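Local coordinates for crystal protein (Bacillus thuringiensis serovar dakota, PDB 2ZTB) that recognizes cancer cells and, as a proteolytically activated parasporin related to aerolysin-type toxins, probably kills them by forming beta-barrel pores in their membranes, at residues Thr33-Ala39 with Phe195-Lys201; Thr75-Val81 with Thr175-Glu181; Phe132-Val138 with Val230-Phe236. All blocks are in the same frame, centred on the assembly; numbering follows the deposited sequence.

Interaction 1: residues Thr33-Ala39 with Phe195-Lys201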
loop_
_atom_site.group_PDB
_atom_site.type_symbol
_atom_site.label_atom_id
_atom_site.label_comp_id
_atom_site.label_asym_id
_atom_site.label_seq_id
_atom_site.Cartn_x
_atom_site.Cartn_y
_atom_site.Cartn_z
ATOM N N THR A 33 -23.625 6.327 -36.583
ATOM C CA THR A 33 -24.744 7.060 -36.002
ATOM C C THR A 33 -24.427 7.194 -34.525
ATOM O O THR A 33 -23.933 6.253 -33.904
ATOM C CB THR A 33 -26.104 6.305 -36.207
ATOM O OG1 THR A 33 -26.381 6.192 -37.610
ATOM C CG2 THR A 33 -27.280 7.019 -35.531
ATOM N N ASN A 34 -24.674 8.373 -33.975
ATOM C CA ASN A 34 -24.445 8.620 -32.562
ATOM C C ASN A 34 -25.470 7.789 -31.769
ATOM O O ASN A 34 -26.658 7.872 -32.050
ATOM C CB ASN A 34 -24.578 10.127 -32.299
ATOM C CG ASN A 34 -24.040 10.553 -30.928
ATOM O OD1 ASN A 34 -23.120 9.934 -30.363
ATOM N ND2 ASN A 34 -24.605 11.634 -30.399
ATOM N N PRO A 35 -25.016 6.929 -30.832
ATOM C CA PRO A 35 -26.031 6.195 -30.089
ATOM C C PRO A 35 -26.817 7.117 -29.145
ATOM O O PRO A 35 -26.301 8.171 -28.705
ATOM C CB PRO A 35 -25.207 5.190 -29.269
ATOM C CG PRO A 35 -23.867 5.798 -29.142
ATOM C CD PRO A 35 -23.650 6.561 -30.409
ATOM N N ASP A 36 -28.044 6.703 -28.828
ATOM C CA ASP A 36 -28.866 7.400 -27.862
ATOM C C ASP A 36 -28.247 7.282 -26.477
ATOM O O ASP A 36 -28.236 8.239 -25.706
ATOM C CB ASP A 36 -30.263 6.794 -27.842
ATOM C CG ASP A 36 -31.160 7.329 -28.928
ATOM O OD1 ASP A 36 -30.812 8.318 -29.606
ATOM O OD2 ASP A 36 -32.242 6.742 -29.099
ATOM N N GLY A 37 -27.737 6.098 -26.159
ATOM C CA GLY A 37 -27.150 5.853 -24.856
ATOM C C GLY A 37 -26.127 4.742 -24.885
ATOM O O GLY A 37 -26.005 4.032 -25.886
ATOM N N ILE A 38 -25.414 4.587 -23.771
ATOM C CA ILE A 38 -24.352 3.586 -23.630
ATOM C C ILE A 38 -24.550 2.855 -22.302
ATOM O O ILE A 38 -25.354 3.278 -21.489
ATOM C CB ILE A 38 -22.915 4.205 -23.739
ATOM C CG1 ILE A 38 -22.625 5.181 -22.579
ATOM C CG2 ILE A 38 -22.692 4.834 -25.171
ATOM C CD1 ILE A 38 -21.164 5.654 -22.455
ATOM N N ALA A 39 -23.829 1.758 -22.099
ATOM C CA ALA A 39 -24.038 0.893 -20.961
ATOM C C ALA A 39 -22.762 0.161 -20.577
ATOM O O ALA A 39 -21.941 -0.163 -21.427
ATOM C CB ALA A 39 -25.153 -0.104 -21.252
ATOM N N PHE A 195 -18.559 -2.844 -23.602
ATOM C CA PHE A 195 -19.535 -1.771 -23.441
ATOM C C PHE A 195 -20.708 -2.001 -24.401
ATOM O O PHE A 195 -20.560 -2.659 -25.445
ATOM C CB PHE A 195 -18.910 -0.430 -23.767
ATOM C CG PHE A 195 -18.027 0.133 -22.682
ATOM C CD1 PHE A 195 -16.754 -0.370 -22.470
ATOM C CD2 PHE A 195 -18.454 1.211 -21.922
ATOM C CE1 PHE A 195 -15.935 0.160 -21.481
ATOM C CE2 PHE A 195 -17.640 1.755 -20.943
ATOM C CZ PHE A 195 -16.374 1.234 -20.724
ATOM N N GLY A 196 -21.865 -1.436 -24.051
ATOM C CA GLY A 196 -23.083 -1.550 -24.860
ATOM C C GLY A 196 -23.501 -0.178 -25.353
ATOM O O GLY A 196 -23.128 0.831 -24.770
ATOM N N ALA A 197 -24.245 -0.133 -26.449
ATOM C CA ALA A 197 -24.824 1.113 -26.942
ATOM C C ALA A 197 -26.164 0.836 -27.582
ATOM O O ALA A 197 -26.342 -0.189 -28.255
ATOM C CB ALA A 197 -23.886 1.809 -27.940
ATOM N N ASN A 198 -27.115 1.740 -27.367
ATOM C CA ASN A 198 -28.406 1.661 -28.067
ATOM C C ASN A 198 -28.590 2.817 -29.027
ATOM O O ASN A 198 -28.355 3.977 -28.676
ATOM C CB ASN A 198 -29.592 1.547 -27.099
ATOM C CG ASN A 198 -29.713 2.739 -26.157
ATOM O OD1 ASN A 198 -28.999 2.831 -25.156
ATOM N ND2 ASN A 198 -30.630 3.652 -26.470
ATOM N N PHE A 199 -29.020 2.494 -30.243
ATOM C CA PHE A 199 -29.079 3.454 -31.320
ATOM C C PHE A 199 -30.523 3.871 -31.627
ATOM O O PHE A 199 -31.465 3.118 -31.311
ATOM C CB PHE A 199 -28.350 2.877 -32.546
ATOM C CG PHE A 199 -26.874 2.696 -32.318
ATOM C CD1 PHE A 199 -26.388 1.565 -31.628
ATOM C CD2 PHE A 199 -25.971 3.661 -32.748
ATOM C CE1 PHE A 199 -25.016 1.403 -31.371
ATOM C CE2 PHE A 199 -24.594 3.508 -32.506
ATOM C CZ PHE A 199 -24.121 2.376 -31.803
ATOM N N PRO A 200 -30.702 5.091 -32.203
ATOM C CA PRO A 200 -32.015 5.594 -32.633
ATOM C C PRO A 200 -32.604 4.828 -33.826
ATOM O O PRO A 200 -33.826 4.760 -33.959
ATOM C CB PRO A 200 -31.720 7.053 -33.029
ATOM C CG PRO A 200 -30.279 7.061 -33.388
ATOM C CD PRO A 200 -29.635 6.085 -32.446
ATOM N N LYS A 201 -31.746 4.277 -34.685
ATOM C CA LYS A 201 -32.171 3.413 -35.786
ATOM C C LYS A 201 -31.345 2.113 -35.837
ATOM O O LYS A 201 -30.406 1.937 -35.065
ATOM C CB LYS A 201 -32.087 4.170 -37.111
ATOM C CG LYS A 201 -30.713 4.693 -37.431
ATOM C CD LYS A 201 -30.785 5.594 -38.609
ATOM C CE LYS A 201 -29.429 5.889 -39.144
ATOM N NZ LYS A 201 -29.513 6.868 -40.286
HETATM O O HOH W 1 -27.325 8.505 -39.028
#
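Thr33, Asn198 and Asp36 have the most surface buried here, and each meets the other segment differently. Thr33 faces the corner at Pro200 and Lys201. Its methyl CG2 reaches Pro200 CG tip to tip at 3.7 Å, while its hydroxyl OG1 lies 3.4 Å from Lys201 CE. A water bridges the polar ends, 2.9 Å from Thr33 OG1 and 3.0 Å from Lys201 NZ, whose proton it accepts. The backbone O of Thr33 lies at the edge of the Phe199 ring, in its plane, and one face of that ring carries Pro35 CB, 3.9 Å from the centroid and 18° off the normal.

Across the contact Asn198 is bonded through its backbone, while its carboxamide is held by Asn47 O at ND2 and, weakly, by Val49 N at OD1. Asn198 N donates to Gly37 O over 2.9 Å, and Asn198 O faces two amides in return: a short but bent, weak bond from Asp36 N (2.7 Å, 130°) and a long, weak one from Gly37 N. CG of Asn198 sits between the backbone N and the carbonyl carbon (chi1 61°), which brings ND2 to 3.4 Å from Asp36 CB. The Asp36 carboxylate lies across the Pro200 ring.

Beyond this point Ala39 and Gly196 form an antiparallel hydrogen-bonded pair, and helix 20-31 covers the Pro35 and Ala197 side through Phe27. Two residues, Asp36 and Gly37, set against the single Asn198 make a classic beta bulge, here where strand 37-40 joins the end of strand 168-199 in an antiparallel sheet at the helix-bearing end of the molecule.

Interaction 2: residues Thr75-Val81 with Thr175-Glu181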
loop_
_atom_site.group_PDB
_atom_site.type_symbol
_atom_site.label_atom_id
_atom_site.label_comp_id
_atom_site.label_asym_id
_atom_site.label_seq_id
_atom_site.Cartn_x
_atom_site.Cartn_y
_atom_site.Cartn_z
ATOM N N THR A 75 18.275 -0.489 2.743
ATOM C CA THR A 75 17.919 -0.372 4.155
ATOM C C THR A 75 18.663 0.813 4.785
ATOM O O THR A 75 19.883 0.933 4.637
ATOM C CB THR A 75 18.307 -1.678 4.910
ATOM O OG1 THR A 75 17.442 -2.749 4.517
ATOM C CG2 THR A 75 18.267 -1.503 6.445
ATOM N N ASP A 76 17.935 1.682 5.484
ATOM C CA ASP A 76 18.577 2.796 6.184
ATOM C C ASP A 76 18.744 2.485 7.668
ATOM O O ASP A 76 17.776 2.143 8.352
ATOM C CB ASP A 76 17.837 4.126 5.943
ATOM C CG ASP A 76 18.121 4.715 4.545
ATOM O OD1 ASP A 76 19.315 4.839 4.174
ATOM O OD2 ASP A 76 17.161 5.057 3.815
ATOM N N ILE A 77 19.982 2.586 8.144
ATOM C CA ILE A 77 20.315 2.234 9.517
ATOM C C ILE A 77 20.766 3.455 10.337
ATOM O O ILE A 77 21.827 4.038 10.080
ATOM C CB ILE A 77 21.378 1.091 9.580
ATOM C CG1 ILE A 77 20.832 -0.186 8.916
ATOM C CG2 ILE A 77 21.813 0.835 11.024
ATOM C CD1 ILE A 77 21.881 -1.227 8.570
ATOM N N ASN A 78 19.923 3.829 11.300
ATOM C CA ASN A 78 20.239 4.823 12.332
ATOM C C ASN A 78 21.145 4.167 13.386
ATOM O O ASN A 78 20.656 3.433 14.248
ATOM C CB ASN A 78 18.921 5.323 12.957
ATOM C CG ASN A 78 19.115 6.433 13.999
ATOM O OD1 ASN A 78 20.202 6.635 14.550
ATOM N ND2 ASN A 78 18.030 7.152 14.280
ATOM N N PRO A 79 22.466 4.449 13.326
ATOM C CA PRO A 79 23.502 3.669 14.004
ATOM C C PRO A 79 23.592 3.788 15.518
ATOM O O PRO A 79 24.338 3.022 16.136
ATOM C CB PRO A 79 24.795 4.196 13.375
ATOM C CG PRO A 79 24.478 5.586 13.009
ATOM C CD PRO A 79 23.048 5.585 12.585
ATOM N N ASN A 80 22.877 4.735 16.116
ATOM C CA ASN A 80 22.920 4.917 17.587
ATOM C C ASN A 80 21.668 5.612 18.071
ATOM O O ASN A 80 21.295 6.670 17.555
ATOM C CB ASN A 80 24.136 5.730 18.032
ATOM C CG ASN A 80 25.226 4.878 18.667
ATOM O OD1 ASN A 80 25.042 4.311 19.758
ATOM N ND2 ASN A 80 26.387 4.812 18.004
ATOM N N VAL A 81 21.015 5.001 19.050
ATOM C CA VAL A 81 19.789 5.515 19.632
ATOM C C VAL A 81 19.806 5.054 21.084
ATOM O O VAL A 81 19.994 3.873 21.347
ATOM C CB VAL A 81 18.552 4.976 18.880
ATOM C CG1 VAL A 81 17.293 5.073 19.718
ATOM C CG2 VAL A 81 18.358 5.732 17.602
ATOM N N THR A 175 21.497 1.030 24.313
ATOM C CA THR A 175 21.476 1.599 22.976
ATOM C C THR A 175 21.076 0.564 21.939
ATOM O O THR A 175 21.210 -0.627 22.169
ATOM C CB THR A 175 22.832 2.204 22.581
ATOM O OG1 THR A 175 23.759 1.148 22.280
ATOM C CG2 THR A 175 23.394 3.107 23.711
ATOM N N ALA A 176 20.581 1.041 20.795
ATOM C CA ALA A 176 20.206 0.185 19.692
ATOM C C ALA A 176 20.461 0.859 18.342
ATOM O O ALA A 176 20.738 2.057 18.268
ATOM C CB ALA A 176 18.739 -0.232 19.823
ATOM N N LYS A 177 20.417 0.061 17.279
ATOM C CA LYS A 177 20.324 0.590 15.932
ATOM C C LYS A 177 18.856 0.521 15.504
ATOM O O LYS A 177 18.092 -0.325 15.987
ATOM C CB LYS A 177 21.207 -0.189 14.955
ATOM C CG LYS A 177 22.703 -0.132 15.248
ATOM C CD LYS A 177 23.481 -0.873 14.174
ATOM C CE LYS A 177 24.979 -0.829 14.417
ATOM N NZ LYS A 177 25.461 -1.770 15.487
ATOM N N ILE A 178 18.464 1.425 14.612
ATOM C CA ILE A 178 17.152 1.375 14.008
ATOM C C ILE A 178 17.319 1.059 12.526
ATOM O O ILE A 178 18.138 1.677 11.839
ATOM C CB ILE A 178 16.374 2.691 14.215
ATOM C CG1 ILE A 178 16.163 2.965 15.711
ATOM C CG2 ILE A 178 15.032 2.650 13.483
ATOM C CD1 ILE A 178 15.535 4.355 15.986
ATOM N N ALA A 179 16.557 0.072 12.060
ATOM C CA ALA A 179 16.502 -0.274 10.643
ATOM C C ALA A 179 15.180 0.199 10.053
ATOM O O ALA A 179 14.107 -0.177 10.546
ATOM C CB ALA A 179 16.656 -1.776 10.440
ATOM N N LYS A 180 15.265 1.045 9.028
ATOM C CA LYS A 180 14.123 1.314 8.176
ATOM C C LYS A 180 14.288 0.439 6.940
ATOM O O LYS A 180 15.147 0.686 6.076
ATOM C CB LYS A 180 14.008 2.799 7.797
ATOM C CG LYS A 180 12.878 3.067 6.784
ATOM C CD LYS A 180 13.218 4.210 5.795
ATOM C CE LYS A 180 12.460 4.001 4.479
ATOM N NZ LYS A 180 12.350 5.243 3.638
ATOM N N GLU A 181 13.486 -0.611 6.885
ATOM C CA GLU A 181 13.512 -1.526 5.754
ATOM C C GLU A 181 12.289 -1.281 4.891
ATOM O O GLU A 181 11.202 -0.971 5.401
ATOM C CB GLU A 181 13.540 -2.969 6.227
ATOM C CG GLU A 181 14.800 -3.355 6.999
ATOM C CD GLU A 181 14.701 -4.756 7.537
ATOM O OE1 GLU A 181 13.867 -4.974 8.434
ATOM O OE2 GLU A 181 15.432 -5.647 7.044
HETATM O O HOH W 2 17.564 -5.012 5.786
#
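Val81 and Ile178 meet on one face of an antiparallel ladder joining strands 61-90 and 168-199, part of the long-stranded sheet expected of an aerolysin-type toxin. The two side chains meet nearly perpendicular, Val81 CG2 touching Ile178 CD1 at 3.5 Å. The Ile178 chain puts CG1 anti to its carbonyl carbon (chi1 -61°) and continues extended, which carries CD1 to that valine methyl; Asn78 lies alongside Ile178, CB to CB 3.9 Å.

From Asp76 to Asn78 the ladder rests on paired bonds. Asp76 and Lys180 exchange two, the straighter from Lys180 N to Asp76 O (2.8 Å, 172°). Asn78 and Ile178 exchange two more. On the other face Ile77 and Lys177 cross, with Ile77 CG2 4.0 Å from Lys177 CD; the lysine then bends at its last torsion (chi4 77°), and its NZ forms a salt bridge with Asp237.

At the far end Thr75 and Glu181 run alongside each other, Thr75 OG1 3.7 Å from Glu181 CG. The carboxylate is engaged by the backbone, OE1 by Gly135 N and OE2 by Ile134 N. A water adds to this, donating to Glu181 OE2 at 2.6 Å and hydrogen-bonded to Thr75 OG1, also at 2.6 Å.

Interaction 3: residues Phe132-Val138 with Val230-Phe236; sequences FEIGGEV and VTNVSSF
The Phe236 ring receives over one face Ile134, from the tip of the beta-hairpin formed by strands 126-132 and 136-142: Ile134 CD1 stands 4.2 Å from the centroid and 18° off the normal, a CH-pi contact displaced toward the rim. The second ring, Phe132, is met at its edge, where Val230 O lies near the ring plane, 3.3 Å from CZ. Asn232 CB approaches the same ring obliquely, 3.6 Å from Phe132 CD1, and the Asn232 amide plane is turned 38° from the ring. Reciprocal bonds between Phe132 and Gly136 close the hairpin, which is laid on strand 223-247. In aerolysin-type toxins a hairpin tucked against the sheet is the probable membrane-inserting element, and this one is consistent with that role.

Side chains carry most of the contact. Val138 and Val230 pass each other pointing opposite ways, Val138 CG1 to Val230 CG2 4.0 Å, while the second methyl, Val138 CG2, lies 3.3 Å from Asn232 OD1. With CG anti to the backbone N (chi1 -169°), the Asn232 amide is directed toward the hairpin; its OD1 is bonded to Ser110 OG, a link to strand 96-116.

Gly135 fits closely over the amide. Its CA is 3.5 Å from Asn232 ND2, and a water donates to Gly135 O at 2.8 Å while accepting a weak bond from that same Asn232 ND2.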
loop_
_atom_site.group_PDB
_atom_site.type_symbol
_atom_site.label_atom_id
_atom_site.label_comp_id
_atom_site.label_asym_id
_atom_site.label_seq_id
_atom_site.Cartn_x
_atom_site.Cartn_y
_atom_site.Cartn_z
ATOM N N PHE A 132 11.196 -9.274 5.653
ATOM C CA PHE A 132 12.344 -8.400 5.827
ATOM C C PHE A 132 13.452 -9.117 6.609
ATOM O O PHE A 132 13.178 -9.846 7.568
ATOM C CB PHE A 132 11.923 -7.128 6.557
ATOM C CG PHE A 132 11.088 -6.184 5.721
ATOM C CD1 PHE A 132 9.762 -5.919 6.066
ATOM C CD2 PHE A 132 11.630 -5.549 4.605
ATOM C CE1 PHE A 132 8.983 -5.031 5.322
ATOM C CE2 PHE A 132 10.862 -4.660 3.846
ATOM C CZ PHE A 132 9.532 -4.397 4.208
ATOM N N GLU A 133 14.698 -8.901 6.192
ATOM C CA GLU A 133 15.856 -9.516 6.837
ATOM C C GLU A 133 15.886 -9.267 8.345
ATOM O O GLU A 133 15.993 -10.213 9.137
ATOM C CB GLU A 133 17.152 -9.021 6.196
ATOM C CG GLU A 133 18.409 -9.490 6.912
ATOM C CD GLU A 133 19.676 -8.982 6.260
ATOM O OE1 GLU A 133 19.667 -8.793 5.013
ATOM O OE2 GLU A 133 20.680 -8.782 6.993
ATOM N N ILE A 134 15.794 -7.996 8.723
ATOM C CA ILE A 134 15.852 -7.582 10.119
ATOM C C ILE A 134 14.470 -7.641 10.786
ATOM O O ILE A 134 14.304 -8.276 11.834
ATOM C CB ILE A 134 16.503 -6.163 10.274
ATOM C CG1 ILE A 134 17.952 -6.192 9.761
ATOM C CG2 ILE A 134 16.418 -5.664 11.733
ATOM C CD1 ILE A 134 18.586 -4.840 9.546
ATOM N N GLY A 135 13.480 -7.017 10.158
ATOM C CA GLY A 135 12.148 -6.922 10.733
ATOM C C GLY A 135 11.284 -8.171 10.708
ATOM O O GLY A 135 10.344 -8.277 11.493
ATOM N N GLY A 136 11.577 -9.111 9.818
ATOM C CA GLY A 136 10.769 -10.323 9.719
ATOM C C GLY A 136 9.553 -10.169 8.823
ATOM O O GLY A 136 9.468 -9.222 8.038
ATOM N N GLU A 137 8.617 -11.114 8.935
ATOM C CA GLU A 137 7.449 -11.154 8.063
ATOM C C GLU A 137 6.422 -10.097 8.428
ATOM O O GLU A 137 6.055 -9.938 9.597
ATOM C CB GLU A 137 6.771 -12.527 8.021
ATOM C CG GLU A 137 5.714 -12.589 6.891
ATOM C CD GLU A 137 4.711 -13.727 7.021
ATOM O OE1 GLU A 137 5.129 -14.901 7.176
ATOM O OE2 GLU A 137 3.496 -13.441 6.937
ATOM N N VAL A 138 5.974 -9.396 7.391
ATOM C CA VAL A 138 4.943 -8.369 7.467
ATOM C C VAL A 138 3.837 -8.743 6.454
ATOM O O VAL A 138 4.131 -9.092 5.311
ATOM C CB VAL A 138 5.578 -6.987 7.156
ATOM C CG1 VAL A 138 4.547 -5.940 6.889
ATOM C CG2 VAL A 138 6.502 -6.547 8.312
ATOM N N VAL A 230 6.051 -1.050 1.062
ATOM C CA VAL A 230 5.910 -1.698 2.369
ATOM C C VAL A 230 7.177 -1.413 3.184
ATOM O O VAL A 230 8.282 -1.726 2.748
ATOM C CB VAL A 230 5.528 -3.203 2.240
ATOM C CG1 VAL A 230 6.491 -3.957 1.334
ATOM C CG2 VAL A 230 5.414 -3.869 3.612
ATOM N N THR A 231 6.995 -0.720 4.314
ATOM C CA THR A 231 8.070 -0.328 5.227
ATOM C C THR A 231 7.948 -1.030 6.599
ATOM O O THR A 231 6.843 -1.394 7.040
ATOM C CB THR A 231 8.114 1.180 5.412
ATOM O OG1 THR A 231 8.296 1.805 4.138
ATOM C CG2 THR A 231 9.272 1.601 6.302
ATOM N N ASN A 232 9.099 -1.283 7.225
ATOM C CA ASN A 232 9.167 -1.814 8.583
ATOM C C ASN A 232 10.261 -1.035 9.301
ATOM O O ASN A 232 11.347 -0.845 8.748
ATOM C CB ASN A 232 9.418 -3.333 8.586
ATOM C CG ASN A 232 9.218 -3.973 9.975
ATOM O OD1 ASN A 232 8.142 -4.468 10.291
ATOM N ND2 ASN A 232 10.260 -3.949 10.806
ATOM N N VAL A 233 9.936 -0.505 10.481
ATOM C CA VAL A 233 10.925 0.176 11.342
ATOM C C VAL A 233 11.065 -0.631 12.638
ATOM O O VAL A 233 10.083 -0.886 13.344
ATOM C CB VAL A 233 10.605 1.690 11.579
ATOM C CG1 VAL A 233 11.730 2.391 12.356
ATOM C CG2 VAL A 233 10.411 2.427 10.239
ATOM N N SER A 234 12.282 -1.107 12.898
ATOM C CA SER A 234 12.551 -1.911 14.095
ATOM C C SER A 234 13.935 -1.623 14.667
ATOM O O SER A 234 14.807 -1.051 13.994
ATOM C CB SER A 234 12.362 -3.406 13.815
ATOM O OG SER A 234 13.296 -3.878 12.855
ATOM N N SER A 235 14.111 -1.981 15.932
ATOM C CA SER A 235 15.373 -1.767 16.609
ATOM C C SER A 235 16.088 -3.107 16.686
ATOM O O SER A 235 15.442 -4.150 16.737
ATOM C CB SER A 235 15.162 -1.164 17.997
ATOM O OG SER A 235 14.439 -2.064 18.802
ATOM N N PHE A 236 17.418 -3.053 16.643
ATOM C CA PHE A 236 18.291 -4.222 16.703
ATOM C C PHE A 236 19.671 -3.807 17.230
ATOM O O PHE A 236 19.935 -2.621 17.425
ATOM C CB PHE A 236 18.382 -4.911 15.323
ATOM C CG PHE A 236 19.080 -4.095 14.257
ATOM C CD1 PHE A 236 20.291 -4.522 13.728
ATOM C CD2 PHE A 236 18.522 -2.909 13.770
ATOM C CE1 PHE A 236 20.949 -3.784 12.742
ATOM C CE2 PHE A 236 19.177 -2.166 12.773
ATOM C CZ PHE A 236 20.396 -2.616 12.268
HETATM O O HOH W 3 9.651 -6.168 13.240
#

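Overall arrangement
Strand 168-199 serves both interaction 1 and interaction 2, yet the two sit on opposite sides of the chain's centre, about 61 Å apart between centres. Interaction 1 is the most buried, a bulged strand pairing backed by helix, while interaction 2 is a ladder with several exposed residues, regular from Asp76 to Asn78 but disturbed at Pro79-Asn80. Interaction 3 lacks direct hydrogen bonds between its segments and relies on apolar and ring contacts plus one water. Its centre lies about 11 Å from that of interaction 2, and Lys177 N is 2.7 Å from Phe236 O, a probable hydrogen bond. Main-chain pairing builds the sheet, whereas side-chain contacts, among them Glu181 on the Gly135 amide, fasten the hairpin to it.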